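Local coordinates for polysaccharide biosynthesis protein CapD (Bacillus thuringiensis HD-771, PDB 6BWC), which probably acts as an NADP-dependent short-chain dehydrogenase on UDP-N-acetylglucosamine in the pathway to CMP-pseudaminic acid, a sugar used in flagellin glycosylation, at residues V10-G15 with K33-F38; F83-M88 with V125-N130. The protein carries 2 engineered substitutions. One frame throughout, in Å; residues are numbered along the deposited sequence.

How the interactions relate
Interaction 1 and interaction 2 sit in one large, mostly parallel sheet, their centres about 14 Å apart. Along the chain they come in series: 10-15 pairs with 33-38 first, and 83-88 pairs with 125-130 afterwards. Strands 9-13 and 81-84 are neighbours, so the four strands run in the order 34-39, 9-13, 81-84, 123-129. Probable hydrogen bonds from Phe83 N to Leu11 O and from Val85 N to Ile13 O, each 2.8 Å, join the two contacts. Both reach NADP at the C-terminal ends of their strands, interaction 1 at the adenosine half and interaction 2 from the adenosine to the nicotinamide, as in a Rossmann fold.

Interaction 1 of 2, residues V10-G15 with K33-F38; sequences VLIIGG and KVVRVF. With NAP (NADP nicotinamide-adenine-dinucleotide phosphate), chain N.
Leu11 lays its CD1 methyl over the CB atoms of two residues of the neighbouring strand, 3.7 Å from Arg36 CB and 4.0 Å from Phe38 CB. With CG anti to the backbone N (chi1 -174°), the branch is carried across to them. On this same face of the sheet Ile13 follows, its CG1 near Phe38 CB, and helix 69-75 packs against Leu11 and Phe38. Of the Arg36 side chain, CB and CG stay by the contact; the extended remainder leads away to a salt bridge with Glu77 and a hydrogen bond to the carbonyl of Ala75. The other face holds Val10, Ile12, Val35 and Val37, where Ile12 CD1 meets Val35 CG1 at 3.9 Å and Leu24 of helix 18-29 lies against the last three.

Between the faces the strands run parallel, 19° apart. Val10 is held at both ends, its N donating to Val34 O and its O accepting from Arg36 N. Ile12 N then gives a nearly straight bond to Arg36 O (3.0 Å, 177° at the hydrogen), whereas Phe38 N to Ile12 O is weak. The ladder closes with Gly14 N on Phe38 O at 2.8 Å. Here the chain leaves the strand through a type II turn from Ile12 to Gly15. Gly14 O comes within 3.1 Å of NADP O3B, and the adenine C2A lies at the edge of the Phe38 ring. Strand 9-13, helix 18-29 and strand 34-39 form the first beta-alpha-beta crossover of a Rossmann fold, with Gly15 opening what is probably its glycine-rich dinucleotide-binding turn.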
loop_
_atom_site.group_PDB
_atom_site.type_symbol
_atom_site.label_atom_id
_atom_site.label_comp_id
_atom_site.label_asym_id
_atom_site.label_seq_id
_atom_site.Cartn_x
_atom_site.Cartn_y
_atom_site.Cartn_z
ATOM N N VAL C 10 -7.345 16.236 -24.313
ATOM C CA VAL C 10 -6.227 15.331 -24.594
ATOM C C VAL C 10 -5.196 15.341 -23.475
ATOM O O VAL C 10 -4.777 16.416 -23.036
ATOM C CB VAL C 10 -5.535 15.722 -25.913
ATOM C CG1 VAL C 10 -4.309 14.840 -26.173
ATOM C CG2 VAL C 10 -6.538 15.654 -27.059
ATOM N N LEU C 11 -4.787 14.142 -23.041
ATOM C CA LEU C 11 -3.681 13.960 -22.093
ATOM C C LEU C 11 -2.474 13.396 -22.844
ATOM O O LEU C 11 -2.598 12.350 -23.501
ATOM C CB LEU C 11 -4.083 12.995 -20.982
ATOM C CG LEU C 11 -3.116 12.771 -19.819
ATOM C CD1 LEU C 11 -2.939 13.991 -18.924
ATOM C CD2 LEU C 11 -3.620 11.618 -18.972
ATOM N N ILE C 12 -1.330 14.095 -22.774
ATOM C CA ILE C 12 -0.046 13.556 -23.240
ATOM C C ILE C 12 0.801 13.238 -22.042
ATOM O O ILE C 12 1.585 14.081 -21.583
ATOM C CB ILE C 12 0.761 14.515 -24.131
ATOM C CG1 ILE C 12 -0.101 15.092 -25.249
ATOM C CG2 ILE C 12 1.931 13.762 -24.745
ATOM C CD1 ILE C 12 0.614 16.169 -26.037
ATOM N N ILE C 13 0.631 12.011 -21.551
ATOM C CA ILE C 13 1.435 11.447 -20.451
ATOM C C ILE C 13 2.885 11.346 -20.930
ATOM O O ILE C 13 3.219 10.455 -21.719
ATOM C CB ILE C 13 0.885 10.056 -19.992
ATOM C CG1 ILE C 13 -0.514 10.202 -19.362
ATOM C CG2 ILE C 13 1.836 9.346 -19.014
ATOM C CD1 ILE C 13 -1.198 8.896 -19.043
ATOM N N GLY C 14 3.722 12.276 -20.455
ATOM C CA GLY C 14 5.115 12.434 -20.900
ATOM C C GLY C 14 5.276 13.484 -21.993
ATOM O O GLY C 14 6.091 13.310 -22.903
ATOM N N GLY C 15 4.521 14.579 -21.887
ATOM C CA GLY C 15 4.572 15.680 -22.851
ATOM C C GLY C 15 5.738 16.649 -22.724
ATOM O O GLY C 15 5.873 17.547 -23.548
ATOM N N LYS C 33 -10.149 21.382 -27.147
ATOM C CA LYS C 33 -10.632 22.140 -26.015
ATOM C C LYS C 33 -9.507 22.423 -25.040
ATOM O O LYS C 33 -9.270 23.582 -24.701
ATOM C CB LYS C 33 -11.784 21.469 -25.280
ATOM C CG LYS C 33 -12.326 22.351 -24.136
ATOM C CD LYS C 33 -13.817 22.156 -23.878
ATOM C CE LYS C 33 -14.476 23.406 -23.308
ATOM N NZ LYS C 33 -15.961 23.282 -23.381
ATOM N N VAL C 34 -8.834 21.359 -24.609
ATOM C CA VAL C 34 -7.657 21.458 -23.751
ATOM C C VAL C 34 -6.722 20.323 -24.103
ATOM O O VAL C 34 -7.177 19.286 -24.559
ATOM C CB VAL C 34 -8.029 21.423 -22.245
ATOM C CG1 VAL C 34 -8.496 20.044 -21.795
ATOM C CG2 VAL C 34 -6.869 21.866 -21.395
ATOM N N VAL C 35 -5.425 20.549 -23.922
ATOM C CA VAL C 35 -4.412 19.498 -23.943
ATOM C C VAL C 35 -3.753 19.549 -22.588
ATOM O O VAL C 35 -3.400 20.626 -22.134
ATOM C CB VAL C 35 -3.305 19.754 -24.997
ATOM C CG1 VAL C 35 -2.315 18.582 -25.048
ATOM C CG2 VAL C 35 -3.914 19.996 -26.381
ATOM N N ARG C 36 -3.574 18.406 -21.946
ATOM C CA ARG C 36 -2.877 18.348 -20.677
ATOM C C ARG C 36 -1.481 17.761 -20.864
ATOM O O ARG C 36 -1.291 16.853 -21.673
ATOM C CB ARG C 36 -3.697 17.521 -19.701
ATOM C CG ARG C 36 -5.082 18.126 -19.437
ATOM C CD ARG C 36 -5.809 17.484 -18.252
ATOM N NE ARG C 36 -7.226 17.878 -18.180
ATOM C CZ ARG C 36 -8.183 17.198 -17.541
ATOM N NH1 ARG C 36 -7.920 16.066 -16.903
ATOM N NH2 ARG C 36 -9.433 17.616 -17.548
ATOM N N VAL C 37 -0.502 18.322 -20.151
ATOM C CA VAL C 37 0.882 17.802 -20.098
ATOM C C VAL C 37 1.120 17.192 -18.700
ATOM O O VAL C 37 0.933 17.880 -17.691
ATOM C CB VAL C 37 1.923 18.914 -20.379
ATOM C CG1 VAL C 37 3.334 18.445 -20.114
ATOM C CG2 VAL C 37 1.850 19.357 -21.820
ATOM N N PHE C 38 1.534 15.915 -18.671
ATOM C CA PHE C 38 1.748 15.131 -17.444
ATOM C C PHE C 38 3.198 14.615 -17.374
ATOM O O PHE C 38 3.578 13.709 -18.102
ATOM C CB PHE C 38 0.767 13.970 -17.414
ATOM C CG PHE C 38 0.709 13.237 -16.096
ATOM C CD1 PHE C 38 -0.360 13.414 -15.239
ATOM C CD2 PHE C 38 1.706 12.332 -15.719
ATOM C CE1 PHE C 38 -0.435 12.706 -14.039
ATOM C CE2 PHE C 38 1.639 11.637 -14.514
ATOM C CZ PHE C 38 0.570 11.816 -13.679
HETATM P PA NAP N . 11.946 11.473 -23.253
HETATM O O1A NAP N . 12.413 12.704 -23.976
HETATM O O2A NAP N . 12.822 10.976 -22.155
HETATM O O5B NAP N . 10.468 11.690 -22.699
HETATM C C5B NAP N . 10.053 11.023 -21.504
HETATM C C4B NAP N . 8.827 11.726 -20.932
HETATM O O4B NAP N . 8.231 11.009 -19.853
HETATM C C3B NAP N . 9.221 13.055 -20.344
HETATM O O3B NAP N . 8.083 13.888 -20.542
HETATM C C2B NAP N . 9.473 12.727 -18.895
HETATM O O2B NAP N . 9.430 13.927 -18.150
HETATM C C1B NAP N . 8.350 11.727 -18.618
HETATM N N9A NAP N . 8.485 10.713 -17.516
HETATM C C8A NAP N . 9.513 9.871 -17.206
HETATM N N7A NAP N . 9.218 9.065 -16.130
HETATM C C5A NAP N . 7.972 9.388 -15.743
HETATM C C6A NAP N . 7.013 8.973 -14.689
HETATM N N6A NAP N . 7.310 8.019 -13.796
HETATM N N1A NAP N . 5.810 9.569 -14.640
HETATM C C2A NAP N . 5.449 10.535 -15.504
HETATM N N3A NAP N . 6.260 10.973 -16.479
HETATM C C4A NAP N . 7.502 10.457 -16.654
HETATM O O3 NAP N . 11.646 10.247 -24.259
HETATM P PN NAP N . 11.194 10.318 -25.814
HETATM O O1N NAP N . 10.207 11.448 -26.068
HETATM O O2N NAP N . 12.414 10.162 -26.670
HETATM O O5D NAP N . 10.463 8.917 -25.985
HETATM C C5D NAP N . 9.095 8.821 -25.673
HETATM C C4D NAP N . 8.636 7.370 -25.780
HETATM O O4D NAP N . 9.114 6.850 -27.028
HETATM C C3D NAP N . 9.089 6.384 -24.688
HETATM O O3D NAP N . 7.952 5.630 -24.260
HETATM C C2D NAP N . 10.097 5.480 -25.356
HETATM O O2D NAP N . 10.055 4.139 -24.856
HETATM C C1D NAP N . 9.659 5.541 -26.820
HETATM N N1N NAP N . 10.726 5.293 -27.798
HETATM C C2N NAP N . 11.643 6.254 -27.995
HETATM C C3N NAP N . 12.689 6.134 -28.892
HETATM C C7N NAP N . 13.723 7.189 -29.082
HETATM O O7N NAP N . 14.711 6.914 -29.766
HETATM N N7N NAP N . 13.613 8.392 -28.513
HETATM C C4N NAP N . 12.787 4.901 -29.714
HETATM C C5N NAP N . 11.742 3.916 -29.412
HETATM C C6N NAP N . 10.740 4.153 -28.488
HETATM P P2B NAP N . 10.041 14.019 -16.662
HETATM O O1X NAP N . 10.018 15.525 -16.484
HETATM O O2X NAP N . 9.031 13.350 -15.753
HETATM O O3X NAP N . 11.431 13.340 -16.697
#

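Interaction 2 of 2, residues F83-M88 with V125-N130; sequences FHVAAM and VFTSSN. Engineered in segment 125-130: Asn130 (natural residue Asp). With NAP (NADP nicotinamide-adenine-dinucleotide phosphate), chain N.
His84 N donates to Val125 O at 3.1 Å, 150° at the hydrogen. One step on the backbones draw apart, from 5.0 Å between His84 CA and Phe126 CA to 5.6 Å between Val85 CA and Thr127 CA, and the bond from Thr127 N to His84 O is weak.

His84 and Phe126 are bridged across the two parallel strands, which puts both side chains on one face of the sheet. Each has CG anti to the backbone N, and this shared torsion turns the rings the same way, so they lie side by side. They meet obliquely, planes at 39° and centroids 5.1 Å apart, with His84 CD2 and NE2 against Phe126 CD1 and CE1. A hydrogen bond between His84 NE2 and Thr109 OG1 of helix 98-118 fixes the rotation of the imidazole at its outer end. On the other face Phe83 CD1 leans towards Val125 CB, under helix 207-220.

Past the paired residues both segments turn to NADP. Ala86 CB rests 3.4 Å from the adenine atom C4A, and Thr127 CG2 and Val85 CG1 lie against the nicotinamide ribose and its C5D. Ser129 CB lies 3.6 Å from C5N of the nicotinamide, while its OG hydrogen-bonds O4' of the UDP-sugar. Asn130, engineered in place of the natural Asp, makes a weak bond to the same ligand. The arrangement is consistent with the active-site cleft at the C-terminal strand ends of a short-chain dehydrogenase Rossmann fold.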
loop_
_atom_site.group_PDB
_atom_site.type_symbol
_atom_site.label_atom_id
_atom_site.label_comp_id
_atom_site.label_asym_id
_atom_site.label_seq_id
_atom_site.Cartn_x
_atom_site.Cartn_y
_atom_site.Cartn_z
ATOM N N PHE C 83 -2.277 9.920 -24.804
ATOM C CA PHE C 83 -0.997 9.481 -25.359
ATOM C C PHE C 83 -0.025 9.094 -24.224
ATOM O O PHE C 83 0.502 9.990 -23.534
ATOM C CB PHE C 83 -0.343 10.592 -26.204
ATOM C CG PHE C 83 -1.108 10.990 -27.430
ATOM C CD1 PHE C 83 -0.882 10.351 -28.642
ATOM C CD2 PHE C 83 -2.003 12.073 -27.396
ATOM C CE1 PHE C 83 -1.553 10.752 -29.796
ATOM C CE2 PHE C 83 -2.678 12.475 -28.548
ATOM C CZ PHE C 83 -2.451 11.810 -29.748
ATOM N N HIS C 84 0.226 7.785 -24.067
ATOM C CA HIS C 84 1.162 7.254 -23.051
ATOM C C HIS C 84 2.613 7.171 -23.606
ATOM O O HIS C 84 3.072 6.162 -24.135
ATOM C CB HIS C 84 0.611 5.931 -22.470
ATOM C CG HIS C 84 1.556 5.174 -21.569
ATOM N ND1 HIS C 84 2.535 5.778 -20.805
ATOM C CD2 HIS C 84 1.634 3.849 -21.294
ATOM C CE1 HIS C 84 3.194 4.855 -20.127
ATOM N NE2 HIS C 84 2.661 3.679 -20.400
ATOM N N VAL C 85 3.324 8.281 -23.427
ATOM C CA VAL C 85 4.654 8.521 -23.981
ATOM C C VAL C 85 5.786 8.557 -22.895
ATOM O O VAL C 85 6.993 8.532 -23.224
ATOM C CB VAL C 85 4.606 9.836 -24.787
ATOM C CG1 VAL C 85 5.794 9.949 -25.738
ATOM C CG2 VAL C 85 3.311 9.904 -25.584
ATOM N N ALA C 86 5.409 8.593 -21.605
ATOM C CA ALA C 86 6.374 8.423 -20.500
ATOM C C ALA C 86 6.941 6.987 -20.368
ATOM O O ALA C 86 6.228 5.986 -20.622
ATOM C CB ALA C 86 5.764 8.884 -19.179
ATOM N N ALA C 87 8.226 6.937 -19.967
ATOM C CA ALA C 87 9.038 5.708 -19.802
ATOM C C ALA C 87 10.503 6.031 -19.523
ATOM O O ALA C 87 11.013 7.112 -19.827
ATOM C CB ALA C 87 8.970 4.805 -21.029
ATOM N N MET C 88 11.184 5.057 -18.944
ATOM C CA MET C 88 12.637 5.043 -18.973
ATOM C C MET C 88 12.978 4.317 -20.255
ATOM O O MET C 88 12.576 3.161 -20.419
ATOM C CB MET C 88 13.220 4.303 -17.769
ATOM C CG MET C 88 13.142 5.095 -16.475
ATOM S SD MET C 88 13.504 4.040 -15.087
ATOM C CE MET C 88 15.260 3.830 -15.325
ATOM N N VAL C 125 -3.012 5.391 -26.958
ATOM C CA VAL C 125 -1.900 4.947 -27.797
ATOM C C VAL C 125 -0.678 4.779 -26.920
ATOM O O VAL C 125 -0.197 5.750 -26.352
ATOM C CB VAL C 125 -1.605 5.949 -28.918
ATOM C CG1 VAL C 125 -0.306 5.600 -29.637
ATOM C CG2 VAL C 125 -2.778 5.971 -29.895
ATOM N N PHE C 126 -0.214 3.543 -26.793
ATOM C CA PHE C 126 1.045 3.256 -26.132
ATOM C C PHE C 126 2.179 3.380 -27.155
ATOM O O PHE C 126 2.042 3.021 -28.346
ATOM C CB PHE C 126 1.040 1.857 -25.503
ATOM C CG PHE C 126 2.352 1.475 -24.861
ATOM C CD1 PHE C 126 2.891 2.255 -23.847
ATOM C CD2 PHE C 126 3.039 0.332 -25.255
ATOM C CE1 PHE C 126 4.097 1.928 -23.247
ATOM C CE2 PHE C 126 4.248 -0.008 -24.665
ATOM C CZ PHE C 126 4.780 0.799 -23.666
ATOM N N THR C 127 3.305 3.864 -26.665
ATOM C CA THR C 127 4.450 4.147 -27.480
ATOM C C THR C 127 5.529 3.142 -27.076
ATOM O O THR C 127 6.226 3.326 -26.064
ATOM C CB THR C 127 4.813 5.619 -27.262
ATOM O OG1 THR C 127 4.099 6.400 -28.222
ATOM C CG2 THR C 127 6.230 5.877 -27.426
ATOM N N SER C 128 5.628 2.060 -27.859
ATOM C CA SER C 128 6.633 0.990 -27.642
ATOM C C SER C 128 7.851 1.287 -28.476
ATOM O O SER C 128 7.852 2.252 -29.242
ATOM C CB SER C 128 6.093 -0.395 -28.036
ATOM O OG SER C 128 7.011 -1.420 -27.695
ATOM N N SER C 129 8.876 0.447 -28.309
ATOM C CA SER C 129 10.077 0.433 -29.154
ATOM C C SER C 129 10.178 -0.855 -29.972
ATOM O O SER C 129 9.569 -1.867 -29.634
ATOM C CB SER C 129 11.316 0.539 -28.282
ATOM O OG SER C 129 12.480 0.230 -29.030
ATOM N N ASN C 130 10.990 -0.825 -31.029
ATOM C CA ASN C 130 11.317 -2.039 -31.752
ATOM C C ASN C 130 12.295 -2.921 -30.938
ATOM O O ASN C 130 12.650 -4.032 -31.337
ATOM C CB ASN C 130 11.674 -1.759 -33.253
ATOM C CG ASN C 130 12.981 -0.950 -33.502
ATOM O OD1 ASN C 130 13.073 -0.233 -34.504
ATOM N ND2 ASN C 130 13.989 -1.095 -32.653
HETATM P PA NAP N . 11.946 11.473 -23.253
HETATM O O1A NAP N . 12.413 12.704 -23.976
HETATM O O2A NAP N . 12.822 10.976 -22.155
HETATM O O5B NAP N . 10.468 11.690 -22.699
HETATM C C5B NAP N . 10.053 11.023 -21.504
HETATM C C4B NAP N . 8.827 11.726 -20.932
HETATM O O4B NAP N . 8.231 11.009 -19.853
HETATM C C3B NAP N . 9.221 13.055 -20.344
HETATM O O3B NAP N . 8.083 13.888 -20.542
HETATM C C2B NAP N . 9.473 12.727 -18.895
HETATM O O2B NAP N . 9.430 13.927 -18.150
HETATM C C1B NAP N . 8.350 11.727 -18.618
HETATM N N9A NAP N . 8.485 10.713 -17.516
HETATM C C8A NAP N . 9.513 9.871 -17.206
HETATM N N7A NAP N . 9.218 9.065 -16.130
HETATM C C5A NAP N . 7.972 9.388 -15.743
HETATM C C6A NAP N . 7.013 8.973 -14.689
HETATM N N6A NAP N . 7.310 8.019 -13.796
HETATM N N1A NAP N . 5.810 9.569 -14.640
HETATM C C2A NAP N . 5.449 10.535 -15.504
HETATM N N3A NAP N . 6.260 10.973 -16.479
HETATM C C4A NAP N . 7.502 10.457 -16.654
HETATM O O3 NAP N . 11.646 10.247 -24.259
HETATM P PN NAP N . 11.194 10.318 -25.814
HETATM O O1N NAP N . 10.207 11.448 -26.068
HETATM O O2N NAP N . 12.414 10.162 -26.670
HETATM O O5D NAP N . 10.463 8.917 -25.985
HETATM C C5D NAP N . 9.095 8.821 -25.673
HETATM C C4D NAP N . 8.636 7.370 -25.780
HETATM O O4D NAP N . 9.114 6.850 -27.028
HETATM C C3D NAP N . 9.089 6.384 -24.688
HETATM O O3D NAP N . 7.952 5.630 -24.260
HETATM C C2D NAP N . 10.097 5.480 -25.356
HETATM O O2D NAP N . 10.055 4.139 -24.856
HETATM C C1D NAP N . 9.659 5.541 -26.820
HETATM N N1N NAP N . 10.726 5.293 -27.798
HETATM C C2N NAP N . 11.643 6.254 -27.995
HETATM C C3N NAP N . 12.689 6.134 -28.892
HETATM C C7N NAP N . 13.723 7.189 -29.082
HETATM O O7N NAP N . 14.711 6.914 -29.766
HETATM N N7N NAP N . 13.613 8.392 -28.513
HETATM C C4N NAP N . 12.787 4.901 -29.714
HETATM C C5N NAP N . 11.742 3.916 -29.412
HETATM C C6N NAP N . 10.740 4.153 -28.488
HETATM P P2B NAP N . 10.041 14.019 -16.662
HETATM O O1X NAP N . 10.018 15.525 -16.484
HETATM O O2X NAP N . 9.031 13.350 -15.753
HETATM O O3X NAP N . 11.431 13.340 -16.697
#